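Local structure of N utilization substance protein B homolog (Thermotoga maritima, 1TZV) at residues A[14-19]-A[25-30]; A[33-38]-A[45-50]; A[63-68]-A[72-77]; A[86-91]-A[101-106]. The protein probably takes part in transcription antitermination, binding the boxA sequence of ribosomal RNA operons, and exists in a monomer-dimer equilibrium that favours the monomer. One frame throughout, in Å; residues are numbered along the deposited sequence.

Contact 1: A[14-19]-A[25-30]; sequences KALFQH and EDLEQI
The imidazole of His19 has Leu27 over one face and two neighbours at its edge. In the modelled conformer of Leu27, one of two, CD1 sits 3.8 Å from the ring centroid, a CH-pi contact 29° off the ring normal, while Ile30 CD1 lies at the rim near CD2. In the ring plane, His19 NE2 comes to 2.9 Å from the carbonyl oxygen Glu25 O. The ring reaches there because CG stands anti to the backbone N (chi1 -174°), which carries it across to the start of the next helix. Replacing His19 by an alanine would probably leave Leu27 CD1 without its aromatic cover and open a gap beside Ile30. Deeper in, the same Leu27 conformer brings CD2 to 3.8 Å from Leu16 CD2, and the CG2 branch of Ile30 packs 3.9 Å from Ala15 CA. This methyl touches the amide of Gln18, whose NE2 also makes a weak bond to a water held by Ile30 O. Asp26, at the N-cap of helix 27-34, accepts from Glu28 N through OD2 (2.9 Å) and pairs with Lys55 of helix 41-56. This is the helix-loop-helix connection in which helices 5-19 and 27-34 pack together in the all-helical NusB fold.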
# COMPACT_ATOMS: atom_id res chain seq x y z
N LYS A 14 -7.11 -1.96 -4.29
CA LYS A 14 -7.85 -2.63 -5.35
C LYS A 14 -7.30 -2.30 -6.73
O LYS A 14 -7.25 -3.17 -7.61
CB LYS A 14 -9.34 -2.30 -5.27
CG LYS A 14 -10.01 -2.87 -4.03
CD LYS A 14 -11.50 -2.57 -4.01
CE LYS A 14 -11.77 -1.08 -3.94
NZ LYS A 14 -13.22 -0.76 -4.05
N ALA A 15 -6.87 -1.06 -6.95
CA ALA A 15 -6.31 -0.69 -8.25
C ALA A 15 -5.01 -1.47 -8.47
O ALA A 15 -4.78 -2.00 -9.56
CB ALA A 15 -6.08 0.83 -8.33
N LEU A 16 -4.16 -1.56 -7.44
CA LEU A 16 -2.91 -2.30 -7.54
C LEU A 16 -3.19 -3.78 -7.82
O LEU A 16 -2.54 -4.38 -8.67
CB LEU A 16 -2.09 -2.19 -6.24
CG LEU A 16 -1.58 -0.79 -5.93
CD1 LEU A 16 -1.03 -0.77 -4.52
CD2 LEU A 16 -0.51 -0.38 -6.91
N PHE A 17 -4.15 -4.35 -7.10
CA PHE A 17 -4.52 -5.76 -7.27
C PHE A 17 -5.01 -6.00 -8.71
O PHE A 17 -4.54 -6.94 -9.39
CB PHE A 17 -5.62 -6.07 -6.23
CG PHE A 17 -6.17 -7.48 -6.30
CD1 PHE A 17 -7.16 -7.82 -7.23
CD2 PHE A 17 -5.77 -8.43 -5.37
CE1 PHE A 17 -7.75 -9.11 -7.22
CE2 PHE A 17 -6.35 -9.72 -5.35
CZ PHE A 17 -7.34 -10.05 -6.28
N GLN A 18 -5.93 -5.18 -9.18
CA GLN A 18 -6.44 -5.37 -10.53
C GLN A 18 -5.38 -5.19 -11.62
O GLN A 18 -5.41 -5.88 -12.65
CB GLN A 18 -7.62 -4.43 -10.78
CG GLN A 18 -8.83 -4.80 -9.93
CD GLN A 18 -10.09 -4.11 -10.37
OE1 GLN A 18 -11.12 -4.75 -10.57
NE2 GLN A 18 -10.03 -2.79 -10.52
N HIS A 19 -4.42 -4.29 -11.40
CA HIS A 19 -3.41 -4.07 -12.40
C HIS A 19 -2.56 -5.31 -12.65
O HIS A 19 -2.02 -5.48 -13.75
CB HIS A 19 -2.50 -2.89 -12.02
CG HIS A 19 -1.52 -2.53 -13.10
ND1 HIS A 19 -0.23 -2.99 -13.11
CD2 HIS A 19 -1.67 -1.79 -14.22
CE1 HIS A 19 0.39 -2.54 -14.19
NE2 HIS A 19 -0.47 -1.81 -14.88
N GLU A 25 -2.68 -1.88 -19.04
CA GLU A 25 -3.47 -0.70 -18.73
C GLU A 25 -2.79 0.19 -17.71
O GLU A 25 -1.99 -0.27 -16.88
CB GLU A 25 -4.87 -1.10 -18.23
CG GLU A 25 -5.79 -1.65 -19.30
CD GLU A 25 -7.14 -2.08 -18.74
OE1 GLU A 25 -7.35 -3.30 -18.56
OE2 GLU A 25 -7.99 -1.20 -18.48
N ASP A 26 -3.11 1.48 -17.77
CA ASP A 26 -2.55 2.48 -16.86
C ASP A 26 -3.22 2.32 -15.50
O ASP A 26 -4.44 2.30 -15.38
CB ASP A 26 -2.82 3.89 -17.43
CG ASP A 26 -2.12 5.01 -16.65
OD1 ASP A 26 -2.02 6.12 -17.21
OD2 ASP A 26 -1.69 4.82 -15.49
N LEU A 27 -2.39 2.19 -14.47
CA LEU A 27 -2.87 2.03 -13.10
C LEU A 27 -3.83 3.17 -12.75
O LEU A 27 -4.81 2.97 -12.01
CB LEU A 27 -1.69 2.03 -12.14
CG LEU A 27 -1.87 1.20 -10.87
CD1 LEU A 27 -0.95 -0.00 -10.91
CD2 LEU A 27 -1.54 2.05 -9.67
N GLU A 28 -3.55 4.37 -13.26
CA GLU A 28 -4.42 5.51 -12.99
C GLU A 28 -5.82 5.30 -13.55
O GLU A 28 -6.80 5.67 -12.91
CB GLU A 28 -3.83 6.79 -13.56
CG GLU A 28 -2.54 7.20 -12.91
CD GLU A 28 -2.09 8.57 -13.37
OE1 GLU A 28 -0.95 8.69 -13.86
OE2 GLU A 28 -2.89 9.53 -13.24
N GLN A 29 -5.93 4.72 -14.75
CA GLN A 29 -7.24 4.48 -15.35
C GLN A 29 -8.00 3.43 -14.57
O GLN A 29 -9.22 3.52 -14.38
CB GLN A 29 -7.09 4.03 -16.81
CG GLN A 29 -7.03 5.19 -17.78
CD GLN A 29 -8.28 6.06 -17.71
OE1 GLN A 29 -9.38 5.61 -18.02
NE2 GLN A 29 -8.10 7.31 -17.30
N ILE A 30 -7.29 2.41 -14.10
CA ILE A 30 -7.93 1.37 -13.30
C ILE A 30 -8.52 2.00 -12.03
O ILE A 30 -9.64 1.69 -11.65
CB ILE A 30 -6.94 0.26 -12.94
CG1 ILE A 30 -6.54 -0.49 -14.22
CG2 ILE A 30 -7.57 -0.68 -11.93
CD1 ILE A 30 -5.48 -1.54 -14.02
O HOH W 1 -10.72 -0.84 -12.24

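Contact 2: A[33-38]-A[45-50]; sequences EILDET and EDARRY
Ala47 and Arg48, neighbours on helix 41-56, receive the two methyl branches of Leu35, the first residue to leave helical geometry after helix 27-34. Ahead of them on the segment, Asp46 faces elsewhere: its OD1 takes Arg49 NH2 at 3.1 Å in a salt bridge along the same helix, and its OD2 is paired with Lys42. Ala47 then presents its CB to Leu35 CD2 at 4.2 Å, a loose apolar touch between two buried residues, and also meets Leu31 one turn back on helix 27-34. Arg48 comes next. Its chain runs extended from CG to NE and passes Leu35 CD1, which lies 3.9 Å from NE and close to CG as well. The methyl approaches the guanidinium obliquely, and the polar end is engaged by Glu32, whose carboxylate forms a salt bridge with NE. Leu35 can serve both partners because its CG stands anti to the carbonyl carbon (chi1 -63°), with the fork of CD1 and CD2 directed at the helix. Arg49 and Tyr50 continue toward helix 79-94: Arg49 NE pairs with Glu95, and Tyr50 packs on Leu87. Beyond Leu35, the connecting chain is shaped by Asp36, whose OD1 accepts from Thr38 N at 2.8 Å and, through its syn lone pair, from Thr38 OG1 at 2.6 Å. The contact thus closes a helix-loop-helix connection of the NusB fold, with a leucine anchoring the exit of helix 27-34 on helix 41-56 and an Asx turn at Asp36 in the link that follows.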
# COMPACT_ATOMS: atom_id res chain seq x y z
N GLU A 33 -11.90 3.64 -12.52
CA GLU A 33 -13.06 2.75 -12.66
C GLU A 33 -13.60 2.42 -11.26
O GLU A 33 -14.81 2.24 -11.07
CB GLU A 33 -12.68 1.44 -13.34
CG GLU A 33 -12.13 1.56 -14.76
CD GLU A 33 -11.82 0.20 -15.36
OE1 GLU A 33 -11.76 -0.79 -14.60
OE2 GLU A 33 -11.62 0.12 -16.59
N ILE A 34 -12.70 2.34 -10.29
CA ILE A 34 -13.04 2.01 -8.91
C ILE A 34 -13.67 3.20 -8.19
O ILE A 34 -14.66 3.05 -7.46
CB ILE A 34 -11.77 1.54 -8.15
CG1 ILE A 34 -11.33 0.19 -8.71
CG2 ILE A 34 -12.02 1.44 -6.65
CD1 ILE A 34 -9.88 -0.14 -8.42
N LEU A 35 -13.10 4.38 -8.39
CA LEU A 35 -13.62 5.59 -7.77
C LEU A 35 -14.95 5.95 -8.42
O LEU A 35 -15.10 5.91 -9.64
CB LEU A 35 -12.63 6.76 -7.92
CG LEU A 35 -11.27 6.58 -7.23
CD1 LEU A 35 -10.37 7.75 -7.58
CD2 LEU A 35 -11.44 6.45 -5.72
N ASP A 36 -15.93 6.25 -7.58
CA ASP A 36 -17.24 6.64 -8.08
C ASP A 36 -17.88 7.58 -7.08
O ASP A 36 -17.21 8.12 -6.19
CB ASP A 36 -18.13 5.41 -8.32
CG ASP A 36 -18.31 4.56 -7.08
OD1 ASP A 36 -18.15 5.08 -5.97
OD2 ASP A 36 -18.63 3.36 -7.22
N GLU A 37 -19.19 7.79 -7.24
CA GLU A 37 -19.94 8.69 -6.37
C GLU A 37 -19.88 8.35 -4.89
O GLU A 37 -20.12 9.21 -4.05
CB GLU A 37 -21.40 8.75 -6.83
CG GLU A 37 -22.02 7.39 -7.10
CD GLU A 37 -21.50 6.74 -8.38
OE1 GLU A 37 -21.71 5.52 -8.55
OE2 GLU A 37 -20.89 7.45 -9.21
N THR A 38 -19.55 7.10 -4.55
CA THR A 38 -19.49 6.71 -3.14
C THR A 38 -18.23 7.22 -2.44
O THR A 38 -18.11 7.12 -1.21
CB THR A 38 -19.60 5.18 -2.95
OG1 THR A 38 -18.42 4.53 -3.45
CG2 THR A 38 -20.82 4.64 -3.68
N GLU A 45 -9.10 12.51 -4.26
CA GLU A 45 -7.83 13.23 -4.34
C GLU A 45 -6.71 12.39 -3.72
O GLU A 45 -5.64 12.22 -4.31
CB GLU A 45 -7.95 14.56 -3.58
CG GLU A 45 -6.70 15.41 -3.56
CD GLU A 45 -6.84 16.58 -2.60
OE1 GLU A 45 -7.98 17.06 -2.39
OE2 GLU A 45 -5.80 17.03 -2.05
N ASP A 46 -6.97 11.87 -2.52
CA ASP A 46 -5.96 11.07 -1.83
C ASP A 46 -5.61 9.79 -2.60
O ASP A 46 -4.44 9.51 -2.80
CB ASP A 46 -6.45 10.71 -0.43
CG ASP A 46 -6.59 11.93 0.47
OD1 ASP A 46 -5.96 12.96 0.19
OD2 ASP A 46 -7.33 11.83 1.48
N ALA A 47 -6.62 9.05 -3.03
CA ALA A 47 -6.36 7.81 -3.77
C ALA A 47 -5.54 8.07 -5.02
O ALA A 47 -4.60 7.34 -5.32
CB ALA A 47 -7.65 7.12 -4.11
N ARG A 48 -5.87 9.14 -5.74
CA ARG A 48 -5.13 9.50 -6.95
C ARG A 48 -3.66 9.84 -6.62
O ARG A 48 -2.74 9.44 -7.36
CB ARG A 48 -5.81 10.68 -7.67
CG ARG A 48 -7.12 10.28 -8.31
CD ARG A 48 -7.95 11.49 -8.77
NE ARG A 48 -9.20 11.02 -9.36
CZ ARG A 48 -10.36 11.67 -9.28
NH1 ARG A 48 -11.44 11.15 -9.84
NH2 ARG A 48 -10.43 12.82 -8.64
N ARG A 49 -3.42 10.58 -5.55
CA ARG A 49 -2.06 10.94 -5.16
C ARG A 49 -1.27 9.66 -4.82
O ARG A 49 -0.11 9.49 -5.22
CB ARG A 49 -2.07 11.89 -3.95
CG ARG A 49 -0.68 12.31 -3.52
CD ARG A 49 -0.68 13.25 -2.29
NE ARG A 49 -1.17 12.59 -1.08
CZ ARG A 49 -2.39 12.74 -0.59
NH1 ARG A 49 -2.75 12.10 0.51
NH2 ARG A 49 -3.25 13.56 -1.18
N TYR A 50 -1.91 8.76 -4.05
CA TYR A 50 -1.28 7.48 -3.70
C TYR A 50 -0.87 6.68 -4.94
O TYR A 50 0.27 6.24 -5.08
CB TYR A 50 -2.23 6.60 -2.86
CG TYR A 50 -2.18 6.78 -1.35
CD1 TYR A 50 -2.51 8.01 -0.76
CD2 TYR A 50 -1.86 5.71 -0.51
CE1 TYR A 50 -2.53 8.15 0.63
CE2 TYR A 50 -1.87 5.85 0.88
CZ TYR A 50 -2.21 7.06 1.44
OH TYR A 50 -2.29 7.16 2.81

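Contact 3: A[63-68]-A[72-77]; sequences DLISRY and WSLNRL
Ser66 OG has two partners, a water that donates to it at 2.8 Å and the carbonyl oxygen of Asp62, one turn earlier in helix 58-66. The same water accepts from Leu74 N at 2.9 Å and so bridges the end of this helix to the backbone of the following loop. With OG anti to the carbonyl carbon (chi1 -66°), the hydroxyl lies beside its own backbone N, where it can reach both partners. It also rests 4.0 Å from Leu74 CB, so that leucine is met by a polar neighbour near its backbone and by an apolar one at its tip. There, Leu74 CD1 touches Ile65 CG2 at 3.9 Å, the two side chains crossing at about a right angle. Ile65 is buried and also touches Leu85 and Thr89 of helix 79-94. No direct hydrogen bond spans the two segments; the polar link between them runs through the water. The loop has a further tie to the next helix, since the carbonyl oxygens of Leu74 and Leu77 both accept from Arg82. Within it, Arg76 N bonds to Ser73 O at 3.0 Å, tightening the chain into a turn. This is a helix-loop-helix connection of the all-helical NusB fold, in which the linker between helices 58-66 and 79-94 folds back on the helix it has just left.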
# COMPACT_ATOMS: atom_id res chain seq x y z
N ASP A 63 12.60 -2.10 -4.72
CA ASP A 63 14.00 -2.32 -4.35
C ASP A 63 14.18 -2.27 -2.84
O ASP A 63 14.93 -3.07 -2.27
CB ASP A 63 14.88 -1.26 -5.05
CG ASP A 63 16.07 -0.81 -4.20
OD1 ASP A 63 17.17 -0.67 -4.77
OD2 ASP A 63 15.91 -0.56 -2.99
N LEU A 64 13.50 -1.35 -2.19
CA LEU A 64 13.60 -1.21 -0.74
C LEU A 64 12.97 -2.43 -0.05
O LEU A 64 13.57 -3.02 0.84
CB LEU A 64 12.91 0.08 -0.28
CG LEU A 64 12.89 0.31 1.24
CD1 LEU A 64 14.31 0.24 1.82
CD2 LEU A 64 12.25 1.64 1.55
N ILE A 65 11.77 -2.82 -0.46
CA ILE A 65 11.12 -3.98 0.15
C ILE A 65 11.99 -5.23 0.00
O ILE A 65 12.14 -6.02 0.95
CB ILE A 65 9.75 -4.26 -0.52
CG1 ILE A 65 8.79 -3.11 -0.22
CG2 ILE A 65 9.16 -5.57 -0.01
CD1 ILE A 65 7.61 -3.06 -1.19
N SER A 66 12.60 -5.39 -1.17
CA SER A 66 13.43 -6.56 -1.44
C SER A 66 14.63 -6.68 -0.49
O SER A 66 15.15 -7.79 -0.30
CB SER A 66 13.88 -6.54 -2.90
OG SER A 66 12.77 -6.72 -3.78
N ARG A 67 15.06 -5.58 0.10
CA ARG A 67 16.18 -5.63 1.04
C ARG A 67 15.80 -6.32 2.34
O ARG A 67 16.65 -6.56 3.20
CB ARG A 67 16.69 -4.22 1.34
CG ARG A 67 17.34 -3.53 0.16
CD ARG A 67 17.77 -2.13 0.55
NE ARG A 67 17.50 -1.16 -0.50
CZ ARG A 67 17.60 0.15 -0.35
NH1 ARG A 67 17.97 0.65 0.82
NH2 ARG A 67 17.32 0.96 -1.36
N TYR A 68 14.52 -6.64 2.49
CA TYR A 68 14.04 -7.32 3.69
C TYR A 68 13.49 -8.70 3.39
O TYR A 68 12.97 -9.36 4.28
CB TYR A 68 12.97 -6.46 4.38
CG TYR A 68 13.51 -5.11 4.80
CD1 TYR A 68 13.57 -4.05 3.89
CD2 TYR A 68 14.01 -4.91 6.08
CE1 TYR A 68 14.13 -2.82 4.25
CE2 TYR A 68 14.58 -3.68 6.46
CZ TYR A 68 14.63 -2.65 5.53
OH TYR A 68 15.19 -1.44 5.88
N TRP A 72 11.48 -15.53 0.33
CA TRP A 72 10.55 -15.15 -0.72
C TRP A 72 11.12 -13.96 -1.48
O TRP A 72 11.88 -13.17 -0.93
CB TRP A 72 9.22 -14.73 -0.09
CG TRP A 72 8.47 -15.84 0.56
CD1 TRP A 72 8.61 -16.29 1.84
CD2 TRP A 72 7.49 -16.68 -0.06
NE1 TRP A 72 7.77 -17.36 2.06
CE2 TRP A 72 7.08 -17.62 0.91
CE3 TRP A 72 6.93 -16.72 -1.34
CZ2 TRP A 72 6.11 -18.60 0.63
CZ3 TRP A 72 5.97 -17.69 -1.62
CH2 TRP A 72 5.58 -18.62 -0.64
N SER A 73 10.80 -13.87 -2.77
CA SER A 73 11.23 -12.72 -3.56
C SER A 73 9.92 -11.95 -3.72
O SER A 73 8.83 -12.53 -3.59
CB SER A 73 11.75 -13.15 -4.92
OG SER A 73 10.72 -13.70 -5.70
N LEU A 74 10.01 -10.66 -4.00
CA LEU A 74 8.81 -9.84 -4.16
C LEU A 74 7.88 -10.43 -5.22
O LEU A 74 6.67 -10.44 -5.04
CB LEU A 74 9.22 -8.42 -4.53
CG LEU A 74 8.12 -7.37 -4.53
CD1 LEU A 74 7.48 -7.26 -3.15
CD2 LEU A 74 8.74 -6.03 -4.94
N ASN A 75 8.45 -10.94 -6.30
CA ASN A 75 7.63 -11.49 -7.38
C ASN A 75 6.95 -12.82 -7.04
O ASN A 75 5.94 -13.17 -7.64
CB ASN A 75 8.49 -11.65 -8.64
CG ASN A 75 9.64 -12.62 -8.46
N ARG A 76 7.49 -13.54 -6.06
CA ARG A 76 6.92 -14.82 -5.67
C ARG A 76 5.85 -14.69 -4.61
O ARG A 76 5.10 -15.63 -4.35
CB ARG A 76 8.03 -15.77 -5.21
CG ARG A 76 8.76 -16.43 -6.39
CD ARG A 76 9.91 -17.30 -5.89
NE ARG A 76 9.50 -18.10 -4.74
CZ ARG A 76 10.13 -18.09 -3.56
NH1 ARG A 76 11.20 -17.31 -3.39
NH2 ARG A 76 9.68 -18.84 -2.56
N LEU A 77 5.78 -13.53 -3.95
CA LEU A 77 4.73 -13.30 -2.98
C LEU A 77 3.41 -13.23 -3.75
O LEU A 77 3.39 -13.06 -4.98
CB LEU A 77 4.93 -11.97 -2.24
CG LEU A 77 6.16 -11.86 -1.34
CD1 LEU A 77 6.28 -10.42 -0.81
CD2 LEU A 77 6.04 -12.85 -0.19
O HOH W 2 12.61 -9.46 -4.17

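Contact 4: A[86-91]-A[101-106]; sequences RLATYE and EVTIDE
This is a buried helix-helix contact close to the centre of the NusB fold, an all-helical domain, where helix 79-94 meets helix 100-114 through small side chains and one carboxylate. The backbones come near each other at Ala88 and Thr103, whose CA atoms are 6.1 Å apart. Such an approach suits the small residues involved: Thr103 CG2 lies 4.0 Å from Ala88 CB and 3.4 Å from the carbonyl oxygen Ala88 O. Around the contact, Leu87 packs on helices 5-19 and 41-56, and Ala88 also touches Leu127 of helix 117-134. Glu91 brings the polar element. With CG anti to the backbone N (chi1 -170°) and the chain extended beyond it, Glu91 reaches across to Thr103; the two side chains approach from opposite directions. OE2 is held by a salt bridge with Arg9 and a hydrogen bond with Tyr50, so that the buried charge is probably balanced by the arginine. Exchanging Glu91 for an alanine would probably leave Arg9 without its counter-charge and the hydroxyls of Thr103 and Tyr50 without their carboxylate partner. A water donates to Thr103 O at 3.0 Å and to Glu91 OE1 at 3.3 Å, giving the two helices a second polar bridge. The direct one is shorter: Thr103 OG1 donates to Glu91 OE1 at 2.6 Å, using the anti lone pair of that oxygen.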
# COMPACT_ATOMS: atom_id res chain seq x y z
N ARG A 86 3.88 -2.72 -1.06
CA ARG A 86 4.14 -1.52 -1.87
C ARG A 86 3.35 -0.32 -1.33
O ARG A 86 3.89 0.78 -1.15
CB ARG A 86 3.73 -1.74 -3.33
CG ARG A 86 4.68 -2.61 -4.11
CD ARG A 86 4.01 -3.06 -5.38
NE ARG A 86 5.01 -3.53 -6.34
CZ ARG A 86 4.72 -4.20 -7.45
NH1 ARG A 86 5.69 -4.56 -8.28
NH2 ARG A 86 3.46 -4.56 -7.70
N LEU A 87 2.06 -0.53 -1.08
CA LEU A 87 1.18 0.51 -0.58
C LEU A 87 1.63 1.06 0.78
O LEU A 87 1.71 2.28 0.99
CB LEU A 87 -0.26 -0.04 -0.50
CG LEU A 87 -1.36 0.81 0.14
CD1 LEU A 87 -1.33 2.23 -0.39
CD2 LEU A 87 -2.71 0.16 -0.17
N ALA A 88 1.92 0.16 1.70
CA ALA A 88 2.37 0.55 3.04
C ALA A 88 3.73 1.24 3.00
O ALA A 88 3.94 2.20 3.77
CB ALA A 88 2.44 -0.68 3.97
N THR A 89 4.66 0.79 2.16
CA THR A 89 5.99 1.42 2.08
C THR A 89 5.82 2.83 1.52
O THR A 89 6.43 3.78 2.03
CB THR A 89 6.93 0.55 1.22
OG1 THR A 89 7.09 -0.71 1.88
CG2 THR A 89 8.33 1.19 1.09
N TYR A 90 4.98 2.99 0.50
CA TYR A 90 4.72 4.30 -0.05
C TYR A 90 4.17 5.21 1.05
O TYR A 90 4.63 6.34 1.24
CB TYR A 90 3.68 4.21 -1.18
CG TYR A 90 3.11 5.57 -1.51
CD1 TYR A 90 3.85 6.51 -2.25
CD2 TYR A 90 1.90 5.99 -0.95
CE1 TYR A 90 3.41 7.83 -2.40
CE2 TYR A 90 1.45 7.31 -1.09
CZ TYR A 90 2.22 8.21 -1.81
OH TYR A 90 1.81 9.53 -1.90
N GLU A 91 3.18 4.73 1.79
CA GLU A 91 2.57 5.53 2.83
C GLU A 91 3.58 5.89 3.93
O GLU A 91 3.63 7.05 4.38
CB GLU A 91 1.36 4.79 3.41
CG GLU A 91 0.53 5.65 4.33
CD GLU A 91 -0.72 4.92 4.78
OE1 GLU A 91 -0.67 4.27 5.84
OE2 GLU A 91 -1.74 5.00 4.08
N GLU A 101 2.46 3.33 13.29
CA GLU A 101 1.56 2.30 13.79
C GLU A 101 0.27 2.19 12.97
O GLU A 101 -0.24 1.09 12.77
CB GLU A 101 1.22 2.59 15.26
CG GLU A 101 0.30 1.57 15.91
CD GLU A 101 0.15 1.80 17.41
OE1 GLU A 101 1.15 1.61 18.14
OE2 GLU A 101 -0.96 2.18 17.85
N VAL A 102 -0.26 3.31 12.51
CA VAL A 102 -1.48 3.27 11.70
C VAL A 102 -1.20 2.62 10.34
O VAL A 102 -1.96 1.75 9.88
CB VAL A 102 -2.06 4.70 11.49
CG1 VAL A 102 -3.14 4.68 10.44
CG2 VAL A 102 -2.64 5.21 12.80
N THR A 103 -0.11 3.00 9.70
CA THR A 103 0.24 2.42 8.42
C THR A 103 0.42 0.92 8.58
O THR A 103 -0.13 0.13 7.80
CB THR A 103 1.54 3.03 7.88
OG1 THR A 103 1.30 4.40 7.56
CG2 THR A 103 2.02 2.28 6.63
N ILE A 104 1.16 0.49 9.58
CA ILE A 104 1.40 -0.93 9.74
C ILE A 104 0.14 -1.71 10.12
O ILE A 104 -0.18 -2.73 9.51
CB ILE A 104 2.55 -1.17 10.76
CG1 ILE A 104 3.84 -0.54 10.22
CG2 ILE A 104 2.72 -2.66 11.02
CD1 ILE A 104 5.03 -0.69 11.16
N ASP A 105 -0.60 -1.22 11.11
CA ASP A 105 -1.81 -1.91 11.53
C ASP A 105 -2.82 -2.05 10.39
O ASP A 105 -3.43 -3.10 10.21
CB ASP A 105 -2.48 -1.18 12.71
CG ASP A 105 -1.72 -1.34 14.02
OD1 ASP A 105 -2.16 -0.74 15.03
OD2 ASP A 105 -0.69 -2.04 14.05
N GLU A 106 -3.02 -0.99 9.62
CA GLU A 106 -3.99 -1.04 8.53
C GLU A 106 -3.52 -1.95 7.40
O GLU A 106 -4.32 -2.64 6.77
CB GLU A 106 -4.25 0.35 7.97
CG GLU A 106 -4.98 1.26 8.91
CD GLU A 106 -6.21 0.61 9.49
OE1 GLU A 106 -6.97 -0.01 8.71
OE2 GLU A 106 -6.43 0.71 10.71
O HOH W 3 -0.94 1.08 5.10

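How the contacts relate
The four contacts follow one another in series along the chain and all lie within the NusB family region. Contacts 1 and 2 share helix 27-34, with centres about 11 Å apart, and Ile34 CD1 packs 3.5 Å from Ala15 N where they join. Contact 4, the most central, touches each of the others. Tyr50 CG of contact 2 comes to 3.7 Å from Tyr90 CE2, where the two rings meet, and Leu16 CD1 of contact 1 meets Leu87 CB. From contact 3, Ile65 CG1 reaches Thr89 OG1 at 3.6 Å. Contacts 2 and 3 lie on opposite sides of the chain's centre, their centres about 27 Å apart.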